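Oxidored_FMN domain-containing protein ([Pseudomonas] geniculata N1, PDB 6L6J) acts as a 6-hydroxypseudooxynicotine amine oxidase and carries bound FMN, a [4Fe-4S] cluster and ADP. Local coordinates at residues Ala389-Ile394 and Arg410-Ser415; Ala417-Glu422 and Asp461-Ala466; Asp475-Ala480 and Arg639-Ile644. All blocks are in the same frame, centred on the assembly; numbering follows the deposited sequence.

Interaction 1. Residues Ala389-Ile394 and Arg410-Ser415; sequences ASILVI and RGYQVS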
loop_
_atom_site.group_PDB
_atom_site.type_symbol
_atom_site.label_atom_id
_atom_site.label_comp_id
_atom_site.label_asym_id
_atom_site.label_seq_id
_atom_site.Cartn_x
_atom_site.Cartn_y
_atom_site.Cartn_z
ATOM N N ALA A 389 14.407 -28.752 -18.306
ATOM C CA ALA A 389 13.187 -28.271 -19.001
ATOM C C ALA A 389 13.361 -26.796 -19.380
ATOM O O ALA A 389 13.882 -26.028 -18.543
ATOM C CB ALA A 389 11.962 -28.464 -18.140
ATOM N N SER A 390 12.927 -26.423 -20.590
ATOM C CA SER A 390 13.045 -25.053 -21.144
ATOM C C SER A 390 11.647 -24.417 -21.271
ATOM O O SER A 390 10.693 -25.125 -21.687
ATOM C CB SER A 390 13.826 -25.045 -22.449
ATOM O OG SER A 390 12.965 -25.129 -23.573
ATOM N N ILE A 391 11.559 -23.119 -20.937
ATOM C CA ILE A 391 10.323 -22.283 -21.022
ATOM C C ILE A 391 10.595 -21.028 -21.878
ATOM O O ILE A 391 11.559 -20.291 -21.594
ATOM C CB ILE A 391 9.810 -21.917 -19.606
ATOM C CG1 ILE A 391 9.473 -23.159 -18.770
ATOM C CG2 ILE A 391 8.625 -20.964 -19.700
ATOM C CD1 ILE A 391 10.565 -23.603 -17.838
ATOM N N LEU A 392 9.751 -20.774 -22.883
ATOM C CA LEU A 392 9.746 -19.508 -23.663
ATOM C C LEU A 392 8.648 -18.595 -23.105
ATOM O O LEU A 392 7.466 -18.997 -23.123
ATOM C CB LEU A 392 9.514 -19.803 -25.149
ATOM C CG LEU A 392 9.540 -18.591 -26.089
ATOM C CD1 LEU A 392 10.774 -17.729 -25.872
ATOM C CD2 LEU A 392 9.474 -19.026 -27.550
ATOM N N VAL A 393 9.038 -17.417 -22.618
ATOM C CA VAL A 393 8.102 -16.359 -22.144
ATOM C C VAL A 393 8.017 -15.289 -23.234
ATOM O O VAL A 393 9.052 -14.692 -23.588
ATOM C CB VAL A 393 8.544 -15.787 -20.784
ATOM C CG1 VAL A 393 7.696 -14.603 -20.362
ATOM C CG2 VAL A 393 8.542 -16.856 -19.701
ATOM N N ILE A 394 6.812 -15.033 -23.718
ATOM C CA ILE A 394 6.556 -14.058 -24.812
ATOM C C ILE A 394 5.890 -12.818 -24.206
ATOM O O ILE A 394 4.676 -12.869 -23.922
ATOM C CB ILE A 394 5.729 -14.726 -25.925
ATOM C CG1 ILE A 394 6.149 -16.187 -26.106
ATOM C CG2 ILE A 394 5.836 -13.925 -27.209
ATOM C CD1 ILE A 394 5.620 -16.843 -27.356
ATOM N N ARG A 410 13.882 -21.136 -9.658
ATOM C CA ARG A 410 13.623 -22.578 -9.394
ATOM C C ARG A 410 14.703 -23.418 -10.073
ATOM O O ARG A 410 14.945 -24.545 -9.590
ATOM C CB ARG A 410 12.246 -23.000 -9.906
ATOM C CG ARG A 410 11.079 -22.315 -9.213
ATOM C CD ARG A 410 9.753 -22.856 -9.701
ATOM N NE ARG A 410 9.630 -24.259 -9.355
ATOM C CZ ARG A 410 8.718 -25.093 -9.832
ATOM N NH1 ARG A 410 7.804 -24.670 -10.694
ATOM N NH2 ARG A 410 8.736 -26.360 -9.435
ATOM N N GLY A 411 15.281 -22.895 -11.159
ATOM C CA GLY A 411 16.478 -23.435 -11.838
ATOM C C GLY A 411 16.208 -23.852 -13.283
ATOM O O GLY A 411 17.149 -24.395 -13.906
ATOM N N TYR A 412 14.995 -23.629 -13.815
ATOM C CA TYR A 412 14.617 -23.986 -15.214
ATOM C C TYR A 412 15.491 -23.211 -16.206
ATOM O O TYR A 412 16.045 -22.150 -15.837
ATOM C CB TYR A 412 13.146 -23.681 -15.525
ATOM C CG TYR A 412 12.156 -24.553 -14.801
ATOM C CD1 TYR A 412 11.781 -25.783 -15.311
ATOM C CD2 TYR A 412 11.612 -24.168 -13.584
ATOM C CE1 TYR A 412 10.891 -26.608 -14.636
ATOM C CE2 TYR A 412 10.718 -24.977 -12.899
ATOM C CZ TYR A 412 10.359 -26.204 -13.425
ATOM O OH TYR A 412 9.477 -27.003 -12.753
ATOM N N GLN A 413 15.589 -23.728 -17.433
ATOM C CA GLN A 413 16.184 -23.005 -18.592
ATOM C C GLN A 413 15.104 -22.065 -19.133
ATOM O O GLN A 413 14.051 -22.574 -19.526
ATOM C CB GLN A 413 16.686 -23.978 -19.673
ATOM C CG GLN A 413 17.634 -25.057 -19.156
ATOM C CD GLN A 413 18.823 -24.473 -18.433
ATOM O OE1 GLN A 413 19.393 -23.471 -18.848
ATOM N NE2 GLN A 413 19.195 -25.093 -17.327
ATOM N N VAL A 414 15.342 -20.751 -19.117
ATOM C CA VAL A 414 14.297 -19.719 -19.392
ATOM C C VAL A 414 14.765 -18.788 -20.508
ATOM O O VAL A 414 15.753 -18.092 -20.310
ATOM C CB VAL A 414 13.954 -18.913 -18.122
ATOM C CG1 VAL A 414 13.029 -17.739 -18.428
ATOM C CG2 VAL A 414 13.373 -19.812 -17.034
ATOM N N SER A 415 14.037 -18.748 -21.619
ATOM C CA SER A 415 14.158 -17.684 -22.647
ATOM C C SER A 415 12.963 -16.732 -22.522
ATOM O O SER A 415 11.838 -17.217 -22.275
ATOM C CB SER A 415 14.283 -18.278 -24.016
ATOM O OG SER A 415 15.565 -18.862 -24.160
#
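I391 lies opposite V414 at the middle of a short parallel ladder, and two of the ladder's four hydrogen bonds use its N and O. I391 N donates to Q413 O at 2.9 Å, and I391 O accepts from S415 N, also at 2.9 Å, so the residue bonds to both neighbours of V414. A389 O and V393 N extend the series: the first receives Q413 N (3.1 Å), the second donates to S415 O (2.8 Å) along a nearly straight N-H line of 168°. The residues in between, S390 and L392, direct their polar backbone atoms to the other flank, where D475, H476 and I478 answer them.

Just before the second strand, Y412 packs against the start of the first, and Y412 O accepts from N455 ND2. With its CG1 placed beside the backbone N (chi1 -60°), I391 sends CD1 obliquely against Y412 CB, 3.5 Å away, while A389 CB lies 3.9 Å from Y412 CD1 and A389 O approaches the ring edge. L407 of helix 398-410 touches both I391 and Y412, and the tyrosine hydroxyl is hydrogen-bonded to H385. An alanine in place of Y412 is likely to leave H385 without its hydroxyl mate and a gap beside I391 and A389.

The two strands and helix 398-410 make a beta-alpha-beta unit, the opening element of a Rossmann-type nucleotide fold. G411, with positive phi, ends the helix in a Schellman motif and lets the chain turn back into the second strand. The ladder illustrates how parallel strands pair through main-chain donors and acceptors: side chains add apolar cover, and the one aromatic hydroxyl involved finds its partner outside the pair, so the cohesion of the contact rests chiefly on backbone hydrogen bonds.

Interaction 2. Residues Ala417-Glu422 and Asp461-Ala466; sequences ADAGSE and DSPLGA. With ADP (adenosine-5'-diphosphate), chain D.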
loop_
_atom_site.group_PDB
_atom_site.type_symbol
_atom_site.label_atom_id
_atom_site.label_comp_id
_atom_site.label_asym_id
_atom_site.label_seq_id
_atom_site.Cartn_x
_atom_site.Cartn_y
_atom_site.Cartn_z
ATOM N N ALA A 417 11.374 -13.184 -24.684
ATOM C CA ALA A 417 11.383 -12.327 -25.887
ATOM C C ALA A 417 10.412 -11.154 -25.695
ATOM O O ALA A 417 9.356 -11.356 -25.070
ATOM C CB ALA A 417 11.006 -13.150 -27.095
ATOM N N ASP A 418 10.762 -9.969 -26.209
ATOM C CA ASP A 418 9.861 -8.787 -26.299
ATOM C C ASP A 418 10.109 -8.086 -27.632
ATOM O O ASP A 418 11.259 -8.114 -28.108
ATOM C CB ASP A 418 10.096 -7.796 -25.155
ATOM C CG ASP A 418 9.060 -6.687 -25.127
ATOM O OD1 ASP A 418 7.929 -6.975 -24.673
ATOM O OD2 ASP A 418 9.370 -5.554 -25.627
ATOM N N ALA A 419 9.080 -7.452 -28.188
ATOM C CA ALA A 419 9.112 -6.828 -29.531
ATOM C C ALA A 419 9.777 -5.444 -29.472
ATOM O O ALA A 419 10.147 -4.959 -30.558
ATOM C CB ALA A 419 7.708 -6.753 -30.095
ATOM N N GLY A 420 9.914 -4.846 -28.275
ATOM C CA GLY A 420 10.402 -3.463 -28.084
ATOM C C GLY A 420 11.890 -3.402 -27.743
ATOM O O GLY A 420 12.483 -4.441 -27.506
ATOM N N SER A 421 12.477 -2.207 -27.699
ATOM C CA SER A 421 13.930 -1.992 -27.455
ATOM C C SER A 421 14.216 -1.892 -25.955
ATOM O O SER A 421 15.406 -1.699 -25.611
ATOM C CB SER A 421 14.448 -0.772 -28.178
ATOM O OG SER A 421 13.390 0.084 -28.568
ATOM N N GLU A 422 13.195 -2.014 -25.097
ATOM C CA GLU A 422 13.336 -1.778 -23.630
ATOM C C GLU A 422 12.379 -2.692 -22.863
ATOM O O GLU A 422 11.182 -2.772 -23.249
ATOM C CB GLU A 422 13.056 -0.309 -23.316
ATOM C CG GLU A 422 13.567 0.134 -21.961
ATOM C CD GLU A 422 13.091 1.520 -21.544
ATOM O OE1 GLU A 422 13.166 2.450 -22.378
ATOM O OE2 GLU A 422 12.640 1.671 -20.390
ATOM N N ASP A 461 14.564 -7.548 -29.263
ATOM C CA ASP A 461 14.067 -6.905 -30.511
ATOM C C ASP A 461 13.407 -7.983 -31.348
ATOM O O ASP A 461 13.619 -7.993 -32.559
ATOM C CB ASP A 461 15.166 -6.098 -31.205
ATOM C CG ASP A 461 15.255 -4.673 -30.680
ATOM O OD1 ASP A 461 14.212 -3.963 -30.717
ATOM O OD2 ASP A 461 16.343 -4.290 -30.199
ATOM N N SER A 462 12.562 -8.776 -30.691
ATOM C CA SER A 462 12.096 -10.099 -31.154
ATOM C C SER A 462 10.573 -10.182 -31.107
ATOM O O SER A 462 10.003 -10.779 -30.199
ATOM C CB SER A 462 12.782 -11.160 -30.343
ATOM O OG SER A 462 14.167 -10.843 -30.202
ATOM N N PRO A 463 9.868 -9.587 -32.097
ATOM C CA PRO A 463 8.453 -9.876 -32.313
ATOM C C PRO A 463 8.355 -11.308 -32.855
ATOM O O PRO A 463 9.094 -11.622 -33.764
ATOM C CB PRO A 463 7.985 -8.808 -33.322
ATOM C CG PRO A 463 9.244 -8.398 -34.049
ATOM C CD PRO A 463 10.382 -8.604 -33.063
ATOM N N LEU A 464 7.504 -12.136 -32.249
ATOM C CA LEU A 464 7.380 -13.584 -32.564
ATOM C C LEU A 464 6.009 -13.863 -33.201
ATOM O O LEU A 464 4.979 -13.518 -32.581
ATOM C CB LEU A 464 7.568 -14.407 -31.284
ATOM C CG LEU A 464 8.910 -14.241 -30.570
ATOM C CD1 LEU A 464 8.950 -15.064 -29.285
ATOM C CD2 LEU A 464 10.075 -14.622 -31.471
ATOM N N GLY A 465 6.013 -14.435 -34.411
ATOM C CA GLY A 465 4.851 -15.118 -35.016
ATOM C C GLY A 465 4.727 -16.515 -34.432
ATOM O O GLY A 465 5.674 -16.923 -33.707
ATOM N N ALA A 466 3.622 -17.212 -34.728
ATOM C CA ALA A 466 3.301 -18.571 -34.223
ATOM C C ALA A 466 4.346 -19.576 -34.710
ATOM O O ALA A 466 4.683 -20.494 -33.936
ATOM C CB ALA A 466 1.923 -18.979 -34.664
HETATM P PB ADP D . 1.425 -7.351 -18.753
HETATM O O1B ADP D . 2.851 -7.800 -18.529
HETATM O O2B ADP D . 0.905 -6.410 -17.668
HETATM O O3B ADP D . 0.495 -8.507 -19.025
HETATM P PA ADP D . 2.414 -5.584 -20.871
HETATM O O1A ADP D . 3.213 -4.893 -19.818
HETATM O O2A ADP D . 1.613 -4.766 -21.813
HETATM O O3A ADP D . 1.382 -6.542 -20.136
HETATM O "O5'" ADP D . 3.355 -6.630 -21.661
HETATM C "C5'" ADP D . 3.162 -6.942 -23.061
HETATM C "C4'" ADP D . 4.490 -6.892 -23.775
HETATM O "O4'" ADP D . 4.542 -7.986 -24.732
HETATM C "C3'" ADP D . 4.748 -5.619 -24.601
HETATM O "O3'" ADP D . 6.119 -5.238 -24.632
HETATM C "C2'" ADP D . 4.272 -6.064 -25.989
HETATM O "O2'" ADP D . 4.694 -5.256 -27.069
HETATM C "C1'" ADP D . 4.887 -7.460 -25.992
HETATM N N9 ADP D . 4.415 -8.330 -27.070
HETATM C C8 ADP D . 3.147 -8.416 -27.599
HETATM N N7 ADP D . 3.055 -9.280 -28.578
HETATM C C5 ADP D . 4.348 -9.782 -28.721
HETATM C C6 ADP D . 4.919 -10.738 -29.593
HETATM N N6 ADP D . 4.235 -11.403 -30.514
HETATM N N1 ADP D . 6.241 -11.009 -29.459
HETATM C C2 ADP D . 6.930 -10.356 -28.517
HETATM N N3 ADP D . 6.501 -9.449 -27.645
HETATM C C4 ADP D . 5.191 -9.202 -27.795
#
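D418 OD1 is gripped by two donors, ADP O3', which lies 2.5 Å from it, and the backbone N of G396. The other carboxylate oxygen, D418 OD2, accepts G420 N at 2.8 Å from above the carboxylate plane, closing an Asx turn. With CG anti to the backbone N (chi1 -172°), the carboxylate lies at the ribose, within bonding distance of O3'. Two backbone N-H groups and a sugar hydroxyl thus hold one carboxylate, an environment that would favour its charged form.

While the side chain of D418 serves the sugar, its carbonyl serves the neighbouring loop: S462 N donates to D418 O at 3.0 Å, nearly straight at the hydrogen (168°) though tilted from the carbonyl plane. An acidic residue just past the second strand, reading a ribose hydroxyl, is a familiar feature of Rossmann folds that bind adenine dinucleotides, and here it reads the ribose of ADP. The loop that S462 anchors reads the base. L464 N donates to ADP N1 at 3.3 Å and L464 O accepts from ADP N6 at 3.0 Å, so one residue's backbone matches the amino group and the adjacent ring nitrogen of adenine, much as a pairing base would.

Two apolar touches bring the loops together beside these bonds. L464 CD1 reaches back to A417 CB at 3.6 Å, and A419 CB meets P463 CB at 3.8 Å, A419 CB also lying 3.8 Å from ADP N3. Just beyond L464, G465 takes the N-cap position of helix 466-472, and its N is hydrogen-bonded to the D468 carboxylate. Elsewhere on the nucleotide, the backbone N atoms of A399, R426 and D646 supply further hydrogen bonds.

Interaction 3. Residues Asp475-Ala480 and Arg639-Ile644; sequences DHVIVA and RSVERI. With ADP (adenosine-5'-diphosphate), chain D.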
loop_
_atom_site.group_PDB
_atom_site.type_symbol
_atom_site.label_atom_id
_atom_site.label_comp_id
_atom_site.label_asym_id
_atom_site.label_seq_id
_atom_site.Cartn_x
_atom_site.Cartn_y
_atom_site.Cartn_z
ATOM N N ASP A 475 9.632 -26.594 -23.994
ATOM C CA ASP A 475 8.796 -27.620 -23.310
ATOM C C ASP A 475 7.470 -26.991 -22.881
ATOM O O ASP A 475 6.480 -27.724 -22.740
ATOM C CB ASP A 475 9.527 -28.222 -22.111
ATOM C CG ASP A 475 10.632 -29.175 -22.511
ATOM O OD1 ASP A 475 10.300 -30.185 -23.146
ATOM O OD2 ASP A 475 11.812 -28.885 -22.209
ATOM N N HIS A 476 7.461 -25.672 -22.693
ATOM C CA HIS A 476 6.303 -24.906 -22.169
ATOM C C HIS A 476 6.388 -23.462 -22.657
ATOM O O HIS A 476 7.453 -22.865 -22.486
ATOM C CB HIS A 476 6.274 -25.002 -20.633
ATOM C CG HIS A 476 5.083 -24.347 -20.017
ATOM N ND1 HIS A 476 3.801 -24.764 -20.272
ATOM C CD2 HIS A 476 4.970 -23.284 -19.195
ATOM C CE1 HIS A 476 2.950 -23.998 -19.616
ATOM N NE2 HIS A 476 3.642 -23.085 -18.947
ATOM N N VAL A 477 5.301 -22.922 -23.211
ATOM C CA VAL A 477 5.218 -21.495 -23.657
ATOM C C VAL A 477 4.285 -20.752 -22.704
ATOM O O VAL A 477 3.129 -21.210 -22.549
ATOM C CB VAL A 477 4.702 -21.347 -25.102
ATOM C CG1 VAL A 477 4.610 -19.880 -25.508
ATOM C CG2 VAL A 477 5.548 -22.140 -26.093
ATOM N N ILE A 478 4.750 -19.635 -22.133
ATOM C CA ILE A 478 3.880 -18.670 -21.399
ATOM C C ILE A 478 3.693 -17.450 -22.306
ATOM O O ILE A 478 4.725 -16.895 -22.733
ATOM C CB ILE A 478 4.494 -18.314 -20.032
ATOM C CG1 ILE A 478 4.512 -19.530 -19.098
ATOM C CG2 ILE A 478 3.763 -17.141 -19.408
ATOM C CD1 ILE A 478 5.395 -19.380 -17.895
ATOM N N VAL A 479 2.447 -17.087 -22.632
ATOM C CA VAL A 479 2.126 -15.889 -23.457
ATOM C C VAL A 479 1.726 -14.778 -22.486
ATOM O O VAL A 479 0.737 -14.988 -21.749
ATOM C CB VAL A 479 1.020 -16.130 -24.510
ATOM C CG1 VAL A 479 0.847 -14.920 -25.407
ATOM C CG2 VAL A 479 1.261 -17.367 -25.369
ATOM N N ALA A 480 2.435 -13.639 -22.538
ATOM C CA ALA A 480 2.232 -12.476 -21.654
ATOM C C ALA A 480 2.190 -11.179 -22.474
ATOM O O ALA A 480 2.774 -10.170 -22.022
ATOM C CB ALA A 480 3.333 -12.471 -20.634
ATOM N N ARG A 639 2.621 -28.488 -27.061
ATOM C CA ARG A 639 1.588 -29.268 -26.316
ATOM C C ARG A 639 1.222 -28.527 -25.018
ATOM O O ARG A 639 0.067 -28.648 -24.574
ATOM C CB ARG A 639 2.058 -30.696 -26.020
ATOM C CG ARG A 639 0.930 -31.718 -26.099
ATOM C CD ARG A 639 1.327 -33.133 -25.720
ATOM N NE ARG A 639 1.062 -33.434 -24.314
ATOM C CZ ARG A 639 0.881 -34.657 -23.807
ATOM N NH1 ARG A 639 0.927 -35.728 -24.581
ATOM N NH2 ARG A 639 0.646 -34.804 -22.514
ATOM N N SER A 640 2.173 -27.784 -24.444
ATOM C CA SER A 640 2.009 -26.960 -23.218
ATOM C C SER A 640 2.076 -25.471 -23.587
ATOM O O SER A 640 3.157 -25.005 -23.979
ATOM C CB SER A 640 3.049 -27.332 -22.193
ATOM O OG SER A 640 2.535 -27.265 -20.869
ATOM N N VAL A 641 0.947 -24.766 -23.493
ATOM C CA VAL A 641 0.828 -23.291 -23.701
ATOM C C VAL A 641 -0.207 -22.704 -22.728
ATOM O O VAL A 641 -1.346 -23.189 -22.711
ATOM C CB VAL A 641 0.434 -22.957 -25.152
ATOM C CG1 VAL A 641 0.263 -21.461 -25.353
ATOM C CG2 VAL A 641 1.435 -23.515 -26.147
ATOM N N GLU A 642 0.168 -21.660 -21.984
ATOM C CA GLU A 642 -0.760 -20.883 -21.110
ATOM C C GLU A 642 -0.584 -19.382 -21.393
ATOM O O GLU A 642 0.463 -19.006 -21.952
ATOM C CB GLU A 642 -0.543 -21.266 -19.645
ATOM C CG GLU A 642 0.525 -20.467 -18.939
ATOM C CD GLU A 642 0.755 -20.870 -17.491
ATOM O OE1 GLU A 642 1.846 -21.412 -17.194
ATOM O OE2 GLU A 642 -0.155 -20.626 -16.656
ATOM N N ARG A 643 -1.603 -18.575 -21.076
ATOM C CA ARG A 643 -1.558 -17.088 -21.143
ATOM C C ARG A 643 -1.667 -16.532 -19.709
ATOM O O ARG A 643 -2.259 -17.224 -18.837
ATOM C CB ARG A 643 -2.628 -16.581 -22.119
ATOM C CG ARG A 643 -4.068 -16.689 -21.634
ATOM C CD ARG A 643 -5.120 -16.666 -22.742
ATOM N NE ARG A 643 -6.217 -15.758 -22.478
ATOM C CZ ARG A 643 -7.281 -15.580 -23.255
ATOM N NH1 ARG A 643 -7.448 -16.291 -24.350
ATOM N NH2 ARG A 643 -8.206 -14.695 -22.930
ATOM N N ILE A 644 -1.069 -15.362 -19.451
ATOM C CA ILE A 644 -1.030 -14.715 -18.101
ATOM C C ILE A 644 -1.000 -13.192 -18.235
ATOM O O ILE A 644 -0.506 -12.691 -19.255
ATOM C CB ILE A 644 0.178 -15.191 -17.293
ATOM C CG1 ILE A 644 1.468 -15.027 -18.087
ATOM C CG2 ILE A 644 -0.009 -16.616 -16.813
ATOM C CD1 ILE A 644 2.690 -14.837 -17.210
HETATM P PB ADP D . 1.425 -7.351 -18.753
HETATM O O1B ADP D . 2.851 -7.800 -18.529
HETATM O O2B ADP D . 0.905 -6.410 -17.668
HETATM O O3B ADP D . 0.495 -8.507 -19.025
HETATM P PA ADP D . 2.414 -5.584 -20.871
HETATM O O1A ADP D . 3.213 -4.893 -19.818
HETATM O O2A ADP D . 1.613 -4.766 -21.813
HETATM O O3A ADP D . 1.382 -6.542 -20.136
HETATM O "O5'" ADP D . 3.355 -6.630 -21.661
HETATM C "C5'" ADP D . 3.162 -6.942 -23.061
HETATM C "C4'" ADP D . 4.490 -6.892 -23.775
HETATM O "O4'" ADP D . 4.542 -7.986 -24.732
HETATM C "C3'" ADP D . 4.748 -5.619 -24.601
HETATM O "O3'" ADP D . 6.119 -5.238 -24.632
HETATM C "C2'" ADP D . 4.272 -6.064 -25.989
HETATM O "O2'" ADP D . 4.694 -5.256 -27.069
HETATM C "C1'" ADP D . 4.887 -7.460 -25.992
HETATM N N9 ADP D . 4.415 -8.330 -27.070
HETATM C C8 ADP D . 3.147 -8.416 -27.599
HETATM N N7 ADP D . 3.055 -9.280 -28.578
HETATM C C5 ADP D . 4.348 -9.782 -28.721
HETATM C C6 ADP D . 4.919 -10.738 -29.593
HETATM N N6 ADP D . 4.235 -11.403 -30.514
HETATM N N1 ADP D . 6.241 -11.009 -29.459
HETATM C C2 ADP D . 6.930 -10.356 -28.517
HETATM N N3 ADP D . 6.501 -9.449 -27.645
HETATM C C4 ADP D . 5.191 -9.202 -27.795
#
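The imidazole of H476 is held at both nitrogens by segment 639-644. H476 ND1 shares a hydrogen bond with S640 OG at 2.9 Å, and H476 NE2 donates to E642 OE1 at 3.0 Å. The carboxylate oxygen lies almost in the ring plane and is approached on its anti side, yet the two flat groups are turned 67° apart. CG lies anti to the backbone N of H476 (chi1 -176°), which brings the ring against S640 and E642, and gripping both nitrogens fixes its rotation; Y667 stacks on it.

E642 runs extended beside I478, both pointing the same way, with E642 OE1 3.8 Å from I478 CG1. Nearby, the side chains of I478 and I644 cross obliquely, CG2 of I478 lying 3.4 Å from CD1 of I644, and helix 653-666 lies against this group through A663.

These strands are the fourth and fifth of a parallel Rossmann-type sheet. The second comes from far along the chain, past the other alpha/beta domain, consistent with the order in glutathione reductase-type domains. V477, V479 and V641 face the opposite side of the sheet, where L629 of helix 624-632 touches V477 and V479, and Y626 touches V479. The backbone ladder bonds E642 N to V477 O at 3.0 Å and V479 N to E642 O at 2.8 Å. At the far end, A480 O comes within 3.4 Å of ADP C5'.

Overall arrangement
The three contacts follow one another along the chain and all belong to the nucleotide-binding Rossmann-type domain. Interactions 1 and 3, with centres about 11 Å apart, lie in the same five-stranded parallel sheet: strands 390-394 and 476-479 are neighbours, joined by bonds such as I394 O to A480 N. Interaction 2 occupies the loops at the C-terminal ends of strands 413-417 and 456-459, about 16 Å from each of the others by centres, and meets interaction 1 through a backbone hydrogen bond between A417 N and V393 O. Interactions 2 and 3 do not touch, yet both reach ADP. The sheet thus supplies the frame, and the loops at its C-terminal edge supply ligand contacts.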